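Local coordinates for protein putative TIM-barrel metal-dependent hydrolase (Mycobacterium avium subsp. paratuberculosis S397, PDB 4DZI) that probably catalyses a metal-dependent hydrolysis, as a putative amidohydrolase with a TIM-barrel fold that binds a pair of cadmium ions in this crystal, at residues 15-20 against 121-126; 169-174 against 192-197; 229-234 against 291-296; 349-354 against 382-387. All coordinates share one frame; numbering follows the deposited sequence. Where two conformers were deposited one is given.

Contact 1. Residues 15-20 against 121-126; sequences HYYEPL and LPTFGC. With CD (cadmium ion), chain Q.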
loop_
_atom_site.group_PDB
_atom_site.type_symbol
_atom_site.label_atom_id
_atom_site.label_comp_id
_atom_site.label_asym_id
_atom_site.label_seq_id
_atom_site.Cartn_x
_atom_site.Cartn_y
_atom_site.Cartn_z
ATOM N N HIS C 15 -25.058 -3.995 -10.208
ATOM C CA HIS C 15 -25.481 -2.709 -9.631
ATOM C C HIS C 15 -26.838 -2.205 -10.083
ATOM O O HIS C 15 -27.300 -2.544 -11.165
ATOM C CB HIS C 15 -24.411 -1.632 -9.929
ATOM C CG HIS C 15 -23.108 -1.907 -9.242
ATOM N ND1 HIS C 15 -22.892 -1.544 -7.970
ATOM C CD2 HIS C 15 -21.977 -2.611 -9.653
ATOM C CE1 HIS C 15 -21.673 -1.965 -7.576
ATOM N NE2 HIS C 15 -21.106 -2.613 -8.592
ATOM N N TYR C 16 -27.463 -1.410 -9.218
ATOM C CA TYR C 16 -28.520 -0.483 -9.608
ATOM C C TYR C 16 -27.906 0.923 -9.599
ATOM O O TYR C 16 -26.784 1.135 -9.087
ATOM C CB TYR C 16 -29.697 -0.558 -8.625
ATOM C CG TYR C 16 -29.247 -0.588 -7.204
ATOM C CD1 TYR C 16 -28.797 0.576 -6.555
ATOM C CD2 TYR C 16 -29.231 -1.786 -6.481
ATOM C CE1 TYR C 16 -28.345 0.529 -5.238
ATOM C CE2 TYR C 16 -28.767 -1.842 -5.161
ATOM C CZ TYR C 16 -28.338 -0.678 -4.542
ATOM O OH TYR C 16 -27.875 -0.708 -3.255
ATOM N N TYR C 17 -28.634 1.893 -10.160
ATOM C CA TYR C 17 -28.253 3.290 -10.019
ATOM C C TYR C 17 -29.323 3.893 -9.114
ATOM O O TYR C 17 -30.537 3.830 -9.405
ATOM C CB TYR C 17 -28.211 3.965 -11.381
ATOM C CG TYR C 17 -27.031 3.515 -12.229
ATOM C CD1 TYR C 17 -25.730 3.607 -11.731
ATOM C CD2 TYR C 17 -27.194 2.948 -13.486
ATOM C CE1 TYR C 17 -24.626 3.229 -12.483
ATOM C CE2 TYR C 17 -26.107 2.535 -14.234
ATOM C CZ TYR C 17 -24.816 2.667 -13.730
ATOM O OH TYR C 17 -23.734 2.293 -14.503
ATOM N N GLU C 18 -28.911 4.445 -7.993
ATOM C CA GLU C 18 -29.888 4.968 -7.023
ATOM C C GLU C 18 -30.659 6.148 -7.568
ATOM O O GLU C 18 -30.097 7.006 -8.210
ATOM C CB GLU C 18 -29.211 5.441 -5.743
ATOM C CG GLU C 18 -28.499 4.366 -4.927
ATOM C CD GLU C 18 -27.072 4.059 -5.385
ATOM O OE1 GLU C 18 -26.627 4.429 -6.490
ATOM O OE2 GLU C 18 -26.353 3.447 -4.575
ATOM N N PRO C 19 -31.944 6.219 -7.241
ATOM C CA PRO C 19 -32.664 7.471 -7.486
ATOM C C PRO C 19 -32.185 8.561 -6.523
ATOM O O PRO C 19 -31.548 8.274 -5.493
ATOM C CB PRO C 19 -34.115 7.090 -7.192
ATOM C CG PRO C 19 -33.995 6.015 -6.149
ATOM C CD PRO C 19 -32.797 5.199 -6.599
ATOM N N LEU C 20 -32.477 9.814 -6.856
ATOM C CA LEU C 20 -31.981 10.921 -6.042
ATOM C C LEU C 20 -32.398 10.866 -4.574
ATOM O O LEU C 20 -31.744 11.464 -3.750
ATOM C CB LEU C 20 -32.442 12.264 -6.643
ATOM C CG LEU C 20 -31.773 12.637 -7.958
ATOM C CD1 LEU C 20 -32.393 13.935 -8.462
ATOM C CD2 LEU C 20 -30.250 12.813 -7.814
ATOM N N LEU C 121 -25.881 -4.312 -5.762
ATOM C CA LEU C 121 -24.986 -3.568 -4.888
ATOM C C LEU C 121 -25.067 -2.093 -5.269
ATOM O O LEU C 121 -25.387 -1.773 -6.399
ATOM C CB LEU C 121 -23.532 -4.080 -5.078
ATOM C CG LEU C 121 -23.419 -5.606 -4.985
ATOM C CD1 LEU C 121 -21.989 -6.048 -5.208
ATOM C CD2 LEU C 121 -23.856 -6.105 -3.615
ATOM N N PRO C 122 -24.760 -1.191 -4.322
ATOM C CA PRO C 122 -24.945 0.226 -4.547
ATOM C C PRO C 122 -23.913 0.819 -5.495
ATOM O O PRO C 122 -22.844 0.229 -5.748
ATOM C CB PRO C 122 -24.740 0.860 -3.145
ATOM C CG PRO C 122 -24.649 -0.270 -2.181
ATOM C CD PRO C 122 -24.147 -1.444 -3.011
ATOM N N THR C 123 -24.243 2.001 -6.015
ATOM C CA THR C 123 -23.304 2.785 -6.800
ATOM C C THR C 123 -22.982 4.053 -6.004
ATOM O O THR C 123 -21.913 4.155 -5.384
ATOM C CB THR C 123 -23.831 3.061 -8.234
ATOM O OG1 THR C 123 -24.042 1.788 -8.884
ATOM C CG2 THR C 123 -22.787 3.869 -9.028
ATOM N N PHE C 124 -23.914 4.997 -5.976
ATOM C CA PHE C 124 -23.771 6.173 -5.101
ATOM C C PHE C 124 -23.517 5.804 -3.630
ATOM O O PHE C 124 -22.747 6.467 -2.954
ATOM C CB PHE C 124 -25.042 7.033 -5.227
ATOM C CG PHE C 124 -25.057 8.264 -4.356
ATOM C CD1 PHE C 124 -24.347 9.404 -4.708
ATOM C CD2 PHE C 124 -25.808 8.280 -3.186
ATOM C CE1 PHE C 124 -24.366 10.534 -3.901
ATOM C CE2 PHE C 124 -25.850 9.422 -2.386
ATOM C CZ PHE C 124 -25.123 10.547 -2.739
ATOM N N GLY C 125 -24.170 4.766 -3.106
ATOM C CA GLY C 125 -24.107 4.490 -1.693
ATOM C C GLY C 125 -22.689 4.153 -1.218
ATOM O O GLY C 125 -22.401 4.278 -0.026
ATOM N N CYS C 126 -21.838 3.713 -2.139
ATOM C CA CYS C 126 -20.433 3.342 -1.790
ATOM C C CYS C 126 -19.534 4.560 -1.517
ATOM O O CYS C 126 -18.349 4.363 -1.150
ATOM C CB CYS C 126 -19.798 2.452 -2.856
ATOM S SG CYS C 126 -20.667 0.850 -2.973
HETATM CD CD CD Q . -19.274 -3.812 -8.556
#
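At the mouth of the barrel, where parallel strands 9-15 and 115-121 run out into loops, His15 lies in bridge register with Leu121 and turns its ring between a cadmium ion and the opposite backbone. Its NE2 binds the metal at 2.2 Å, while ND1 faces two carbonyls, Pro122 O at 2.8 Å near the ring plane and Leu121 O; both bonds are weak, the first with an N-H...O angle of only 121°. This division of the imidazole, one nitrogen on metal and the other on backbone oxygens, should limit rotation of the ring. Asp13, His230, Glu293 and Asp356 complete the metal's protein ligands, consistent with the metal centre of an amidohydrolase barrel. Farther along, Glu18 bends at chi2 (84°) and brings its carboxylate to a run of backbone amides. Glu18 OE1 accepts from Phe124 N at 2.8 Å; Glu18 OE2 accepts from Thr123 N and Gly125 N, both at 2.9 Å and from opposite faces of the carboxylate plane. Between the two sites, Thr123 OG1 donates to Tyr16 O at 2.8 Å. The Tyr16 ring lies over the Leu121-Pro122 peptide, with Leu121 O 3.5 Å above the ring plane, over its centre.

Contact 2. Residues 169-174 against 192-197; sequences VSLADP and VLVRPA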
loop_
_atom_site.group_PDB
_atom_site.type_symbol
_atom_site.label_atom_id
_atom_site.label_comp_id
_atom_site.label_asym_id
_atom_site.label_seq_id
_atom_site.Cartn_x
_atom_site.Cartn_y
_atom_site.Cartn_z
ATOM N N VAL C 169 -24.103 -2.079 6.461
ATOM C CA VAL C 169 -23.981 -1.980 7.926
ATOM C C VAL C 169 -22.762 -1.122 8.209
ATOM O O VAL C 169 -21.664 -1.444 7.730
ATOM C CB VAL C 169 -23.829 -3.338 8.600
ATOM C CG1 VAL C 169 -23.557 -3.161 10.089
ATOM C CG2 VAL C 169 -25.117 -4.134 8.381
ATOM N N SER C 170 -22.967 -0.003 8.908
ATOM C CA SER C 170 -21.846 0.760 9.431
ATOM C C SER C 170 -21.605 0.342 10.871
ATOM O O SER C 170 -22.542 0.256 11.681
ATOM C CB SER C 170 -22.110 2.265 9.410
ATOM O OG SER C 170 -21.034 2.958 10.080
ATOM N N LEU C 171 -20.341 0.126 11.205
ATOM C CA LEU C 171 -19.958 -0.159 12.579
ATOM C C LEU C 171 -19.597 1.124 13.363
ATOM O O LEU C 171 -19.037 1.007 14.467
ATOM C CB LEU C 171 -18.744 -1.088 12.596
ATOM C CG LEU C 171 -19.053 -2.495 12.094
ATOM C CD1 LEU C 171 -17.801 -3.313 11.841
ATOM C CD2 LEU C 171 -19.951 -3.172 13.106
ATOM N N ALA C 172 -19.912 2.310 12.830
ATOM C CA ALA C 172 -19.455 3.570 13.435
ATOM C C ALA C 172 -19.946 3.712 14.869
ATOM O O ALA C 172 -19.238 4.229 15.721
ATOM C CB ALA C 172 -19.845 4.783 12.589
ATOM N N ASP C 173 -21.175 3.275 15.120
ATOM C CA ASP C 173 -21.695 3.183 16.501
ATOM C C ASP C 173 -22.044 1.716 16.697
ATOM O O ASP C 173 -23.042 1.232 16.127
ATOM C CB ASP C 173 -22.945 4.051 16.604
ATOM C CG ASP C 173 -23.679 3.910 17.952
ATOM O OD1 ASP C 173 -23.613 2.852 18.601
ATOM O OD2 ASP C 173 -24.357 4.879 18.332
ATOM N N PRO C 174 -21.210 0.963 17.447
ATOM C CA PRO C 174 -21.407 -0.473 17.358
ATOM C C PRO C 174 -22.686 -1.003 18.001
ATOM O O PRO C 174 -23.138 -2.083 17.632
ATOM C CB PRO C 174 -20.189 -1.050 18.095
ATOM C CG PRO C 174 -19.145 -0.016 17.931
ATOM C CD PRO C 174 -19.881 1.304 17.987
ATOM N N VAL C 192 -24.569 -8.718 3.762
ATOM C CA VAL C 192 -24.539 -7.312 4.165
ATOM C C VAL C 192 -23.204 -6.716 3.703
ATOM O O VAL C 192 -22.195 -7.432 3.645
ATOM C CB VAL C 192 -24.690 -7.107 5.688
ATOM C CG1 VAL C 192 -25.922 -7.839 6.208
ATOM C CG2 VAL C 192 -23.435 -7.583 6.405
ATOM N N LEU C 193 -23.190 -5.426 3.413
ATOM C CA LEU C 193 -21.938 -4.773 3.005
ATOM C C LEU C 193 -21.385 -3.960 4.161
ATOM O O LEU C 193 -22.090 -3.138 4.735
ATOM C CB LEU C 193 -22.193 -3.807 1.837
ATOM C CG LEU C 193 -22.786 -4.503 0.625
ATOM C CD1 LEU C 193 -22.965 -3.438 -0.464
ATOM C CD2 LEU C 193 -21.891 -5.632 0.130
ATOM N N VAL C 194 -20.118 -4.172 4.505
ATOM C CA VAL C 194 -19.439 -3.273 5.414
ATOM C C VAL C 194 -18.341 -2.628 4.589
ATOM O O VAL C 194 -17.751 -3.288 3.734
ATOM C CB VAL C 194 -18.837 -4.056 6.606
ATOM C CG1 VAL C 194 -17.889 -3.174 7.442
ATOM C CG2 VAL C 194 -19.959 -4.586 7.518
ATOM N N ARG C 195 -18.122 -1.336 4.798
ATOM C CA ARG C 195 -17.170 -0.642 3.953
ATOM C C ARG C 195 -15.723 -1.113 4.224
ATOM O O ARG C 195 -15.317 -1.219 5.370
ATOM C CB ARG C 195 -17.289 0.856 4.164
ATOM C CG ARG C 195 -16.429 1.651 3.173
ATOM C CD ARG C 195 -16.725 3.149 3.241
ATOM N NE ARG C 195 -16.497 3.644 4.601
ATOM C CZ ARG C 195 -15.698 4.657 4.918
ATOM N NH1 ARG C 195 -15.012 5.324 3.983
ATOM N NH2 ARG C 195 -15.600 5.031 6.197
ATOM N N PRO C 196 -14.942 -1.362 3.162
ATOM C CA PRO C 196 -13.533 -1.800 3.379
ATOM C C PRO C 196 -12.668 -0.583 3.711
ATOM O O PRO C 196 -11.967 -0.056 2.858
ATOM C CB PRO C 196 -13.122 -2.409 2.026
ATOM C CG PRO C 196 -14.064 -1.771 1.023
ATOM C CD PRO C 196 -15.371 -1.544 1.769
ATOM N N ALA C 197 -12.761 -0.136 4.952
ATOM C CA ALA C 197 -12.124 1.112 5.354
ATOM C C ALA C 197 -12.071 1.101 6.872
ATOM O O ALA C 197 -12.811 0.359 7.532
ATOM C CB ALA C 197 -12.987 2.316 4.909
HETATM O O HOH W 1 -19.715 0.039 6.698
#
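Val169 carries most of this contact, and its side chain can be traced branch by branch against 192-197. Val169 CB lies 4.2 Å from CG2 of Val194, an ordinary apolar approach. From there the two methyls part: with CG1 anti to the backbone N (chi1 174°), Val169 CG2 stands beside that nitrogen and reaches CB of Val192 at 4.0 Å, the two side chains crossing at a slant. The backbone of Val169 supplies the polar part. Its N donates to Leu193 O over 2.9 Å with an N-H...O angle of 170°, a nearly straight bond. Val169 O touches Val194 CG2 at 3.6 Å but has no direct backbone donor across the gap; a water takes that place, donating to Val169 O at 2.7 Å and accepting from Arg195 N at 2.8 Å. The chains therefore pair directly at Leu193 and through solvent two residues later, evidence that they diverge. Leu171 reaches Val194 more distantly, CD1 to CG1 at 4.4 Å. Segment 169-174 then turns into helix 174-186, with Asp173 as its N-cap, and that helix leads back to strand 192-193, a beta-alpha-beta-like step consistent with the repeating unit of a TIM barrel. On its other side the strand pairs with 227-230, while helix 214-223 packs on Leu171 and Val192, and helix 136-153 meets Ser170 and Ala172.

Contact 3. Residues 229-234 against 291-296; sequences FHLSDS and SIENGS. With CD (cadmium ion), chain Q; CD (cadmium ion), chain P.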
loop_
_atom_site.group_PDB
_atom_site.type_symbol
_atom_site.label_atom_id
_atom_site.label_comp_id
_atom_site.label_asym_id
_atom_site.label_seq_id
_atom_site.Cartn_x
_atom_site.Cartn_y
_atom_site.Cartn_z
ATOM N N PHE C 229 -17.334 -6.943 1.170
ATOM C CA PHE C 229 -16.505 -5.746 1.090
ATOM C C PHE C 229 -16.379 -5.356 -0.381
ATOM O O PHE C 229 -15.681 -6.017 -1.160
ATOM C CB PHE C 229 -15.079 -6.016 1.650
ATOM C CG PHE C 229 -15.060 -6.260 3.136
ATOM C CD1 PHE C 229 -15.312 -5.228 4.022
ATOM C CD2 PHE C 229 -14.826 -7.534 3.641
ATOM C CE1 PHE C 229 -15.314 -5.458 5.399
ATOM C CE2 PHE C 229 -14.837 -7.770 5.028
ATOM C CZ PHE C 229 -15.084 -6.728 5.900
ATOM N N HIS C 230 -17.078 -4.298 -0.771
ATOM C CA HIS C 230 -17.069 -3.858 -2.165
ATOM C C HIS C 230 -16.310 -2.596 -2.286
ATOM O O HIS C 230 -16.410 -1.743 -1.400
ATOM C CB HIS C 230 -18.512 -3.567 -2.627
ATOM C CG HIS C 230 -18.617 -3.216 -4.107
ATOM N ND1 HIS C 230 -18.324 -1.984 -4.610
ATOM C CD2 HIS C 230 -18.938 -4.013 -5.199
ATOM C CE1 HIS C 230 -18.471 -1.997 -5.947
ATOM N NE2 HIS C 230 -18.829 -3.232 -6.315
ATOM N N LEU C 231 -15.563 -2.469 -3.381
ATOM C CA LEU C 231 -14.857 -1.226 -3.708
ATOM C C LEU C 231 -15.693 0.011 -3.358
ATOM O O LEU C 231 -16.832 0.144 -3.804
ATOM C CB LEU C 231 -14.576 -1.208 -5.213
ATOM C CG LEU C 231 -13.591 -0.143 -5.653
ATOM C CD1 LEU C 231 -12.193 -0.446 -5.091
ATOM C CD2 LEU C 231 -13.564 -0.073 -7.181
ATOM N N SER C 232 -15.083 0.971 -2.648
ATOM C CA SER C 232 -15.836 2.115 -2.106
ATOM C C SER C 232 -14.932 3.334 -2.108
ATOM O O SER C 232 -13.737 3.212 -2.400
ATOM C CB SER C 232 -16.220 1.845 -0.638
ATOM O OG SER C 232 -17.102 0.705 -0.506
ATOM N N ASP C 233 -15.477 4.494 -1.727
ATOM C CA ASP C 233 -14.573 5.546 -1.228
ATOM C C ASP C 233 -14.168 5.154 0.176
ATOM O O ASP C 233 -14.934 5.270 1.116
ATOM C CB ASP C 233 -15.268 6.914 -1.185
ATOM C CG ASP C 233 -14.315 8.032 -0.807
ATOM O OD1 ASP C 233 -13.168 7.741 -0.393
ATOM O OD2 ASP C 233 -14.699 9.209 -0.936
ATOM N N SER C 234 -12.926 4.680 0.331
ATOM C CA SER C 234 -12.423 4.204 1.599
ATOM C C SER C 234 -11.478 5.221 2.244
ATOM O O SER C 234 -10.854 4.907 3.257
ATOM C CB SER C 234 -11.672 2.883 1.386
ATOM O OG SER C 234 -12.581 1.804 1.097
ATOM N N SER C 291 -14.913 -10.517 -1.003
ATOM C CA SER C 291 -14.352 -9.303 -1.616
ATOM C C SER C 291 -14.931 -9.133 -3.008
ATOM O O SER C 291 -14.834 -10.053 -3.828
ATOM C CB SER C 291 -12.819 -9.455 -1.690
ATOM O OG SER C 291 -12.259 -8.444 -2.521
ATOM N N ILE C 292 -15.574 -7.992 -3.260
ATOM C CA ILE C 292 -16.200 -7.744 -4.568
ATOM C C ILE C 292 -15.635 -6.473 -5.226
ATOM O O ILE C 292 -15.603 -5.405 -4.606
ATOM C CB ILE C 292 -17.739 -7.603 -4.395
ATOM C CG1 ILE C 292 -18.299 -8.754 -3.531
ATOM C CG2 ILE C 292 -18.428 -7.517 -5.764
ATOM C CD1 ILE C 292 -19.790 -8.649 -3.231
ATOM N N GLU C 293 -15.223 -6.610 -6.483
ATOM C CA GLU C 293 -14.677 -5.496 -7.291
ATOM C C GLU C 293 -13.419 -4.892 -6.708
ATOM O O GLU C 293 -13.115 -3.726 -6.955
ATOM C CB GLU C 293 -15.730 -4.391 -7.606
ATOM C CG GLU C 293 -15.402 -3.696 -8.949
ATOM C CD GLU C 293 -16.329 -2.579 -9.375
ATOM O OE1 GLU C 293 -15.866 -1.707 -10.130
ATOM O OE2 GLU C 293 -17.504 -2.559 -8.950
ATOM N N ASN C 294 -12.665 -5.704 -5.982
ATOM C CA ASN C 294 -11.382 -5.207 -5.472
ATOM C C ASN C 294 -10.177 -5.876 -6.143
ATOM O O ASN C 294 -9.019 -5.591 -5.754
ATOM C CB ASN C 294 -11.346 -5.480 -3.976
ATOM C CG ASN C 294 -12.516 -4.829 -3.250
ATOM O OD1 ASN C 294 -12.786 -3.654 -3.448
ATOM N ND2 ASN C 294 -13.229 -5.618 -2.438
ATOM N N GLY C 295 -10.422 -6.768 -7.122
ATOM C CA GLY C 295 -9.366 -7.604 -7.757
ATOM C C GLY C 295 -8.987 -8.754 -6.823
ATOM O O GLY C 295 -9.511 -8.863 -5.731
ATOM N N SER C 296 -8.007 -9.558 -7.233
ATOM C CA SER C 296 -7.511 -10.629 -6.390
ATOM C C SER C 296 -6.008 -10.493 -6.263
ATOM O O SER C 296 -5.398 -11.270 -5.562
ATOM C CB SER C 296 -7.847 -12.023 -6.977
ATOM O OG SER C 296 -7.213 -12.253 -8.237
HETATM CD CD CD Q . -19.274 -3.812 -8.556
HETATM CD CD CD P . -18.032 -0.968 -10.784
HETATM O O HOH W 2 -17.921 0.628 -8.882
#
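Phe229 O is gripped twice from across the sheet: Ile292 N donates at 2.9 Å in an almost linear bond (177°), and Asn294 ND2 reaches the same oxygen at 2.8 Å from the opposite face of the carbonyl plane. The amide of Asn294 also uses ND2 to donate to Ser291 OG, which lies in the amide plane, so two acceptors fix its rotation. Leu231 N donates to Ile292 O at 3.2 Å and carries the pairing one step past the strand end. Here packing is close. His230 and Ile292 share one side of the sheet, where CD2 of the imidazole touches CG2 of Ile292 at 3.6 Å, and Ile292 O sits over a ring face. These are neighbouring parallel strands, 227-230 and 289-292, and their C-terminal ends deliver ligands to the two-metal centre, as in TIM-barrel amidohydrolases. With CG anti to the backbone N (chi1 -175°) the His230 ring swings out to one cadmium, which NE2 binds at 2.4 Å; ND1 donates to Leu231 O at 2.7 Å, steadying the other end of the ring. Glu293 extends its chain to bridge the metals: OE2 binds the same cadmium at 2.2 Å and also the second, which OE1 shares. Its carboxylate stands 86° from the imidazole plane. The looser side is at Leu231, partly exposed, whose side chain runs along Glu293 O, nearest at CB (3.4 Å), without hydrogen bonds. A water bound to the second cadmium marks a solvent-occupied position in the metal centre, while residues 232-234 make no contact with 291-296.

Contact 4. Residues 349-354 against 382-387; sequences DKILFG and RKIMRD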
loop_
_atom_site.group_PDB
_atom_site.type_symbol
_atom_site.label_atom_id
_atom_site.label_comp_id
_atom_site.label_asym_id
_atom_site.label_seq_id
_atom_site.Cartn_x
_atom_site.Cartn_y
_atom_site.Cartn_z
ATOM N N ASP C 349 -12.482 -23.232 -5.006
ATOM C CA ASP C 349 -13.795 -23.060 -4.382
ATOM C C ASP C 349 -14.039 -21.652 -3.849
ATOM O O ASP C 349 -15.167 -21.301 -3.484
ATOM C CB ASP C 349 -14.016 -24.079 -3.261
ATOM C CG ASP C 349 -12.983 -23.948 -2.149
ATOM O OD1 ASP C 349 -11.781 -24.207 -2.411
ATOM O OD2 ASP C 349 -13.380 -23.581 -1.025
ATOM N N LYS C 350 -12.992 -20.817 -3.797
ATOM C CA LYS C 350 -13.158 -19.474 -3.271
ATOM C C LYS C 350 -13.230 -18.403 -4.360
ATOM O O LYS C 350 -13.356 -17.204 -4.044
ATOM C CB LYS C 350 -12.006 -19.158 -2.294
ATOM C CG LYS C 350 -12.135 -19.962 -0.990
ATOM C CD LYS C 350 -13.501 -19.742 -0.344
ATOM C CE LYS C 350 -13.490 -20.017 1.149
ATOM N NZ LYS C 350 -13.686 -21.458 1.403
ATOM N N ILE C 351 -13.168 -18.825 -5.623
ATOM C CA ILE C 351 -13.181 -17.871 -6.744
ATOM C C ILE C 351 -14.622 -17.661 -7.211
ATOM O O ILE C 351 -15.327 -18.628 -7.511
ATOM C CB ILE C 351 -12.303 -18.380 -7.894
ATOM C CG1 ILE C 351 -10.846 -18.464 -7.434
ATOM C CG2 ILE C 351 -12.421 -17.480 -9.113
ATOM C CD1 ILE C 351 -9.925 -19.023 -8.515
ATOM N N LEU C 352 -15.046 -16.400 -7.228
ATOM C CA LEU C 352 -16.399 -16.067 -7.646
ATOM C C LEU C 352 -16.485 -15.308 -8.946
ATOM O O LEU C 352 -15.791 -14.305 -9.164
ATOM C CB LEU C 352 -17.085 -15.226 -6.565
ATOM C CG LEU C 352 -17.284 -15.862 -5.190
ATOM C CD1 LEU C 352 -17.783 -14.887 -4.145
ATOM C CD2 LEU C 352 -18.300 -16.996 -5.362
ATOM N N PHE C 353 -17.401 -15.722 -9.806
ATOM C CA PHE C 353 -17.783 -14.883 -10.934
ATOM C C PHE C 353 -18.628 -13.670 -10.541
ATOM O O PHE C 353 -19.646 -13.797 -9.853
ATOM C CB PHE C 353 -18.527 -15.750 -11.957
ATOM C CG PHE C 353 -19.535 -15.006 -12.775
ATOM C CD1 PHE C 353 -19.151 -14.052 -13.707
ATOM C CD2 PHE C 353 -20.887 -15.281 -12.604
ATOM C CE1 PHE C 353 -20.113 -13.388 -14.467
ATOM C CE2 PHE C 353 -21.851 -14.615 -13.345
ATOM C CZ PHE C 353 -21.465 -13.694 -14.298
ATOM N N GLY C 354 -18.164 -12.488 -10.959
ATOM C CA GLY C 354 -18.962 -11.259 -10.807
ATOM C C GLY C 354 -18.682 -10.418 -12.061
ATOM O O GLY C 354 -17.537 -10.296 -12.487
ATOM N N ARG C 382 -18.332 -24.659 -13.421
ATOM C CA ARG C 382 -19.633 -24.649 -12.713
ATOM C C ARG C 382 -19.504 -24.124 -11.287
ATOM O O ARG C 382 -20.400 -23.425 -10.797
ATOM C CB ARG C 382 -20.275 -26.049 -12.773
ATOM C CG ARG C 382 -21.406 -26.350 -11.778
ATOM C CD ARG C 382 -22.715 -25.683 -12.169
ATOM N NE ARG C 382 -23.824 -26.078 -11.303
ATOM C CZ ARG C 382 -24.814 -26.898 -11.668
ATOM N NH1 ARG C 382 -24.835 -27.442 -12.886
ATOM N NH2 ARG C 382 -25.796 -27.164 -10.807
ATOM N N LYS C 383 -18.363 -24.359 -10.622
ATOM C CA LYS C 383 -18.179 -23.818 -9.285
ATOM C C LYS C 383 -18.025 -22.314 -9.371
ATOM O O LYS C 383 -18.661 -21.569 -8.628
ATOM C CB LYS C 383 -16.924 -24.377 -8.591
ATOM C CG LYS C 383 -17.025 -25.857 -8.254
ATOM C CD LYS C 383 -15.744 -26.301 -7.570
ATOM C CE LYS C 383 -15.971 -27.700 -6.990
ATOM N NZ LYS C 383 -14.865 -28.168 -6.107
ATOM N N ILE C 384 -17.139 -21.870 -10.261
ATOM C CA ILE C 384 -16.830 -20.435 -10.367
ATOM C C ILE C 384 -18.046 -19.621 -10.821
ATOM O O ILE C 384 -18.328 -18.522 -10.297
ATOM C CB ILE C 384 -15.647 -20.231 -11.318
ATOM C CG1 ILE C 384 -14.381 -20.798 -10.641
ATOM C CG2 ILE C 384 -15.437 -18.754 -11.617
ATOM C CD1 ILE C 384 -13.194 -20.856 -11.577
ATOM N N MET C 385 -18.794 -20.168 -11.774
ATOM C CA MET C 385 -19.954 -19.446 -12.309
ATOM C C MET C 385 -21.250 -19.532 -11.519
ATOM O O MET C 385 -22.171 -18.747 -11.741
ATOM C CB MET C 385 -20.230 -19.923 -13.747
ATOM C CG MET C 385 -19.088 -19.687 -14.728
ATOM S SD MET C 385 -18.594 -17.943 -14.907
ATOM C CE MET C 385 -20.039 -17.184 -15.626
ATOM N N ARG C 386 -21.327 -20.480 -10.600
ATOM C CA ARG C 386 -22.575 -20.704 -9.898
ATOM C C ARG C 386 -22.442 -21.245 -8.477
ATOM O O ARG C 386 -22.933 -20.656 -7.527
ATOM C CB ARG C 386 -23.404 -21.671 -10.742
ATOM C CG ARG C 386 -24.725 -22.004 -10.111
ATOM C CD ARG C 386 -25.506 -22.947 -10.994
ATOM N NE ARG C 386 -26.699 -23.258 -10.225
ATOM C CZ ARG C 386 -27.820 -22.531 -10.194
ATOM N NH1 ARG C 386 -27.986 -21.450 -10.959
ATOM N NH2 ARG C 386 -28.801 -22.895 -9.374
ATOM N N ASP C 387 -21.782 -22.395 -8.310
ATOM C CA ASP C 387 -21.929 -23.040 -7.015
ATOM C C ASP C 387 -21.097 -22.459 -5.880
ATOM O O ASP C 387 -21.476 -22.566 -4.702
ATOM C CB ASP C 387 -21.703 -24.524 -7.164
ATOM C CG ASP C 387 -22.845 -25.179 -7.927
ATOM O OD1 ASP C 387 -24.008 -24.817 -7.672
ATOM O OD2 ASP C 387 -22.587 -26.030 -8.771
#
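Two successive bends in the Met385 side chain, chi2 -59° and chi3 -65°, fold its methyl back over Phe353, whose own CG is turned broadly anti to the backbone N. The result is a CH-pi contact: CE of Met385 lies 3.6 Å from the centroid of the Phe353 ring, 9° off the normal, hence squarely over one face. The sulfur is less central. SD of Met385 stands 4.3 Å from that centroid, an oblique Met-aromatic contact in which the methyl, rather than the sulfur, lies over the ring. Beside this pair the backbones are joined by one bond, Phe353 N to Ile384 O at 3.0 Å. Ile384 fills the adjoining position: its CG2 lies 4.1 Å from CG2 of Ile351, the two side chains running side by side in the same direction, and 4.3 Å from CB of Phe353. The helix has a wider pi-type turn at 383-387, the same turn that supplies Ile384 and Met385 to the contact. Phe369 meets the Phe353 ring edge-to-face, and Leu342, Ala343 and Ile346 of helix 339-346 pack on Ile351. Phe353 and Met385 make backbone hydrogen bonds to Val12 and Ile10 of strand 9-15. The arrangement is apolar packing of helix 378-393 on segment 349-354, which lies beside the first strand, 9-15, consistent with the point where a TIM barrel closes.

In the fold
All four contacts are buried, but they differ in depth and chemistry. Contact 3 lies nearest the chain centre, about 5 Å from it, and shares a cadmium ion with contact 1; these two hold metal ligands and are rich in polar bonds. Contact 2 relies instead on valine packing, one backbone bond and a water bridge. Contacts 2 and 3 use adjacent strands of one sheet, 192-193 and 227-230, and are probably hydrogen-bonded, Ser234 OG to Pro196 O at 2.6 Å. Contact 2 also packs on contact 1 through Leu193 against Pro122. Contact 4 is the most peripheral, its centre about 17 Å from the chain centre; it touches none of the others and is mainly apolar.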